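Local coordinates for protein glutathione s-transferase S2 (Nilaparvata lugens, PDB 5H5L) that probably joins glutathione to electrophilic substrates as a sigma-class glutathione transferase, and acts as a glutathione-requiring prostaglandin D synthase, at residues Leu14-Trp20 and Ile154-Ile159. Residues are numbered along the deposited sequence; the frame is centred on the assembly and turned at random.
Sequences LGEPIRW and IYFISI. With GSH (glutathione), chain E.
Ser158 sits between Pro17 and Trp20, at the centre of the contact. Its CB lies over one face of the indole, 3.6 Å from the centroid of the Trp20 six-membered ring, a CH-pi contact 11° off the ring normal. Its OG lies 3.4 Å from Pro17 CD. With chi1 at 69°, OG falls between the backbone N and the carbonyl carbon, within bonding distance of the carbonyl oxygens of Ile154 and Tyr155; its one proton can serve either. The hydroxyl turns back to its own helix, and Pro17 N carries no hydrogen to offer it. This is the tight part: Pro17 and Tyr155 come within 4.9 Å, CA to CA. Pro17 CB meets Tyr155 CD1 at 3.6 Å.

Trp20 closes one flank. Its CB rests on Ile154 CG2, and Ile157 CG2 reaches the ring edge near CZ3. Trp20 NE1 donates to Glu16 OE2 (2.8 Å), a bent bond (135°) that helps hold the ring's turn. That oxygen also takes a salt bridge from Arg197 and a hydrogen bond from Trp193. Replacing Trp20 by an alanine is likely to strip Ser158 CB of its aromatic cover, open a gap beside Ile157 and cost Glu16 one donor.

The glutathione flank is looser, though still buried. The CA atoms of Leu14 and Ile159 are 6.9 Å apart, and methyl groups bridge the gap, Leu14 CD2 to Ile159 CD1 at 3.6 Å. Leu14 CD1 touches the glutathione sulfur SG2. Tyr155 OH is hydrogen-bonded to Ser64, which holds glutathione, and to Arg99.

Helices 15-25 and 151-164 join the thioredoxin-like and all-helical domains of the GST fold. The interface is therefore largely apolar, with polar groups bonded within each helix or to neighbours, and one end lining the glutathione site.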
# COMPACT_ATOMS: atom_id res chain seq x y z
N LEU B 14 -2.43 7.44 11.65
CA LEU B 14 -2.52 7.60 10.20
C LEU B 14 -3.20 8.87 9.74
O LEU B 14 -3.19 9.18 8.54
CB LEU B 14 -3.26 6.39 9.61
CG LEU B 14 -2.46 5.10 9.69
CD1 LEU B 14 -3.23 3.91 9.09
CD2 LEU B 14 -1.12 5.29 8.98
N GLY B 15 -3.83 9.62 10.63
CA GLY B 15 -4.32 10.91 10.21
C GLY B 15 -3.21 11.92 10.00
O GLY B 15 -3.32 12.80 9.15
N GLU B 16 -2.11 11.79 10.75
CA GLU B 16 -1.11 12.86 10.79
C GLU B 16 -0.41 13.08 9.46
O GLU B 16 -0.21 14.25 9.08
CB GLU B 16 -0.07 12.54 11.87
CG GLU B 16 0.72 13.75 12.37
CD GLU B 16 -0.15 14.75 13.13
OE1 GLU B 16 -1.28 14.37 13.50
OE2 GLU B 16 0.30 15.91 13.35
N PRO B 17 -0.06 12.05 8.69
CA PRO B 17 0.50 12.33 7.37
C PRO B 17 -0.41 13.19 6.52
O PRO B 17 0.08 14.07 5.80
CB PRO B 17 0.71 10.93 6.77
CG PRO B 17 0.12 10.00 7.67
CD PRO B 17 -0.06 10.61 8.99
N ILE B 18 -1.73 13.00 6.62
CA ILE B 18 -2.62 13.84 5.82
C ILE B 18 -2.67 15.25 6.38
O ILE B 18 -2.63 16.24 5.63
CB ILE B 18 -4.01 13.19 5.76
CG1 ILE B 18 -3.94 11.81 5.08
CG2 ILE B 18 -4.97 14.08 4.99
CD1 ILE B 18 -5.12 10.93 5.32
N ARG B 19 -2.73 15.39 7.71
CA ARG B 19 -2.69 16.72 8.30
C ARG B 19 -1.40 17.46 7.93
O ARG B 19 -1.43 18.65 7.58
CB ARG B 19 -2.82 16.63 9.83
CG ARG B 19 -4.15 16.05 10.34
CD ARG B 19 -4.07 15.67 11.82
NE ARG B 19 -5.27 15.05 12.36
CZ ARG B 19 -5.28 13.99 13.16
NH1 ARG B 19 -4.15 13.40 13.53
NH2 ARG B 19 -6.44 13.50 13.59
N TRP B 20 -0.26 16.77 7.98
CA TRP B 20 0.99 17.43 7.60
C TRP B 20 0.98 17.83 6.14
O TRP B 20 1.45 18.91 5.79
CB TRP B 20 2.22 16.55 7.87
CG TRP B 20 2.56 16.37 9.33
CD1 TRP B 20 1.75 16.60 10.39
CD2 TRP B 20 3.82 15.93 9.88
NE1 TRP B 20 2.41 16.32 11.57
CE2 TRP B 20 3.68 15.90 11.27
CE3 TRP B 20 5.04 15.53 9.32
CZ2 TRP B 20 4.70 15.51 12.12
CZ3 TRP B 20 6.06 15.14 10.16
CH2 TRP B 20 5.88 15.15 11.55
N ILE B 154 7.41 12.92 4.27
CA ILE B 154 6.44 13.43 5.21
C ILE B 154 5.61 12.31 5.81
O ILE B 154 5.36 12.29 7.01
CB ILE B 154 5.62 14.50 4.49
CG1 ILE B 154 6.56 15.71 4.24
CG2 ILE B 154 4.43 14.94 5.31
CD1 ILE B 154 5.99 16.77 3.34
N TYR B 155 5.20 11.35 4.99
CA TYR B 155 4.46 10.21 5.51
C TYR B 155 5.32 9.42 6.50
O TYR B 155 4.87 9.08 7.60
CB TYR B 155 4.03 9.35 4.32
CG TYR B 155 3.08 8.22 4.61
CD1 TYR B 155 1.71 8.40 4.43
CD2 TYR B 155 3.54 6.97 4.98
CE1 TYR B 155 0.82 7.36 4.65
CE2 TYR B 155 2.66 5.93 5.21
CZ TYR B 155 1.29 6.15 5.04
OH TYR B 155 0.42 5.12 5.27
N PHE B 156 6.56 9.15 6.12
CA PHE B 156 7.49 8.35 6.93
C PHE B 156 7.72 8.99 8.30
O PHE B 156 7.53 8.34 9.35
CB PHE B 156 8.77 8.22 6.09
CG PHE B 156 9.90 7.45 6.72
CD1 PHE B 156 9.80 6.11 7.02
CD2 PHE B 156 11.13 8.06 6.87
CE1 PHE B 156 10.91 5.41 7.54
CE2 PHE B 156 12.21 7.36 7.36
CZ PHE B 156 12.10 6.05 7.70
N ILE B 157 8.09 10.26 8.31
CA ILE B 157 8.43 10.97 9.56
C ILE B 157 7.21 11.18 10.45
O ILE B 157 7.28 11.02 11.67
CB ILE B 157 9.13 12.31 9.24
CG1 ILE B 157 10.45 12.09 8.53
CG2 ILE B 157 9.43 13.08 10.52
CD1 ILE B 157 11.35 11.08 9.24
N SER B 158 6.06 11.51 9.85
CA SER B 158 4.88 11.72 10.69
C SER B 158 4.51 10.44 11.42
O SER B 158 4.14 10.49 12.60
CB SER B 158 3.70 12.23 9.84
OG SER B 158 3.25 11.21 8.98
N ILE B 159 4.65 9.28 10.76
CA ILE B 159 4.31 8.03 11.41
C ILE B 159 5.42 7.59 12.37
O ILE B 159 5.13 7.07 13.45
CB ILE B 159 3.98 6.97 10.33
CG1 ILE B 159 2.64 7.36 9.66
CG2 ILE B 159 3.89 5.58 10.91
CD1 ILE B 159 2.22 6.52 8.50
N1 GSH E . -4.76 1.01 4.88
CA1 GSH E . -5.53 1.95 5.69
C1 GSH E . -4.88 3.34 5.59
O11 GSH E . -3.62 3.42 5.39
O12 GSH E . -5.56 4.39 5.72
CB1 GSH E . -5.48 1.51 7.18
CG1 GSH E . -6.48 2.36 7.94
CD1 GSH E . -6.58 1.84 9.41
OE1 GSH E . -6.00 0.87 9.77
N2 GSH E . -7.42 2.59 10.35
CA2 GSH E . -7.50 2.14 11.73
C2 GSH E . -8.96 2.01 12.12
O2 GSH E . -9.79 2.61 11.52
CB2 GSH E . -6.87 3.21 12.60
SG2 GSH E . -5.17 3.49 12.13
N3 GSH E . -9.31 1.18 13.27
CA3 GSH E . -10.70 1.08 13.69
C3 GSH E . -11.29 -0.24 13.22
O31 GSH E . -10.63 -1.03 12.52
O32 GSH E . -12.46 -0.50 13.56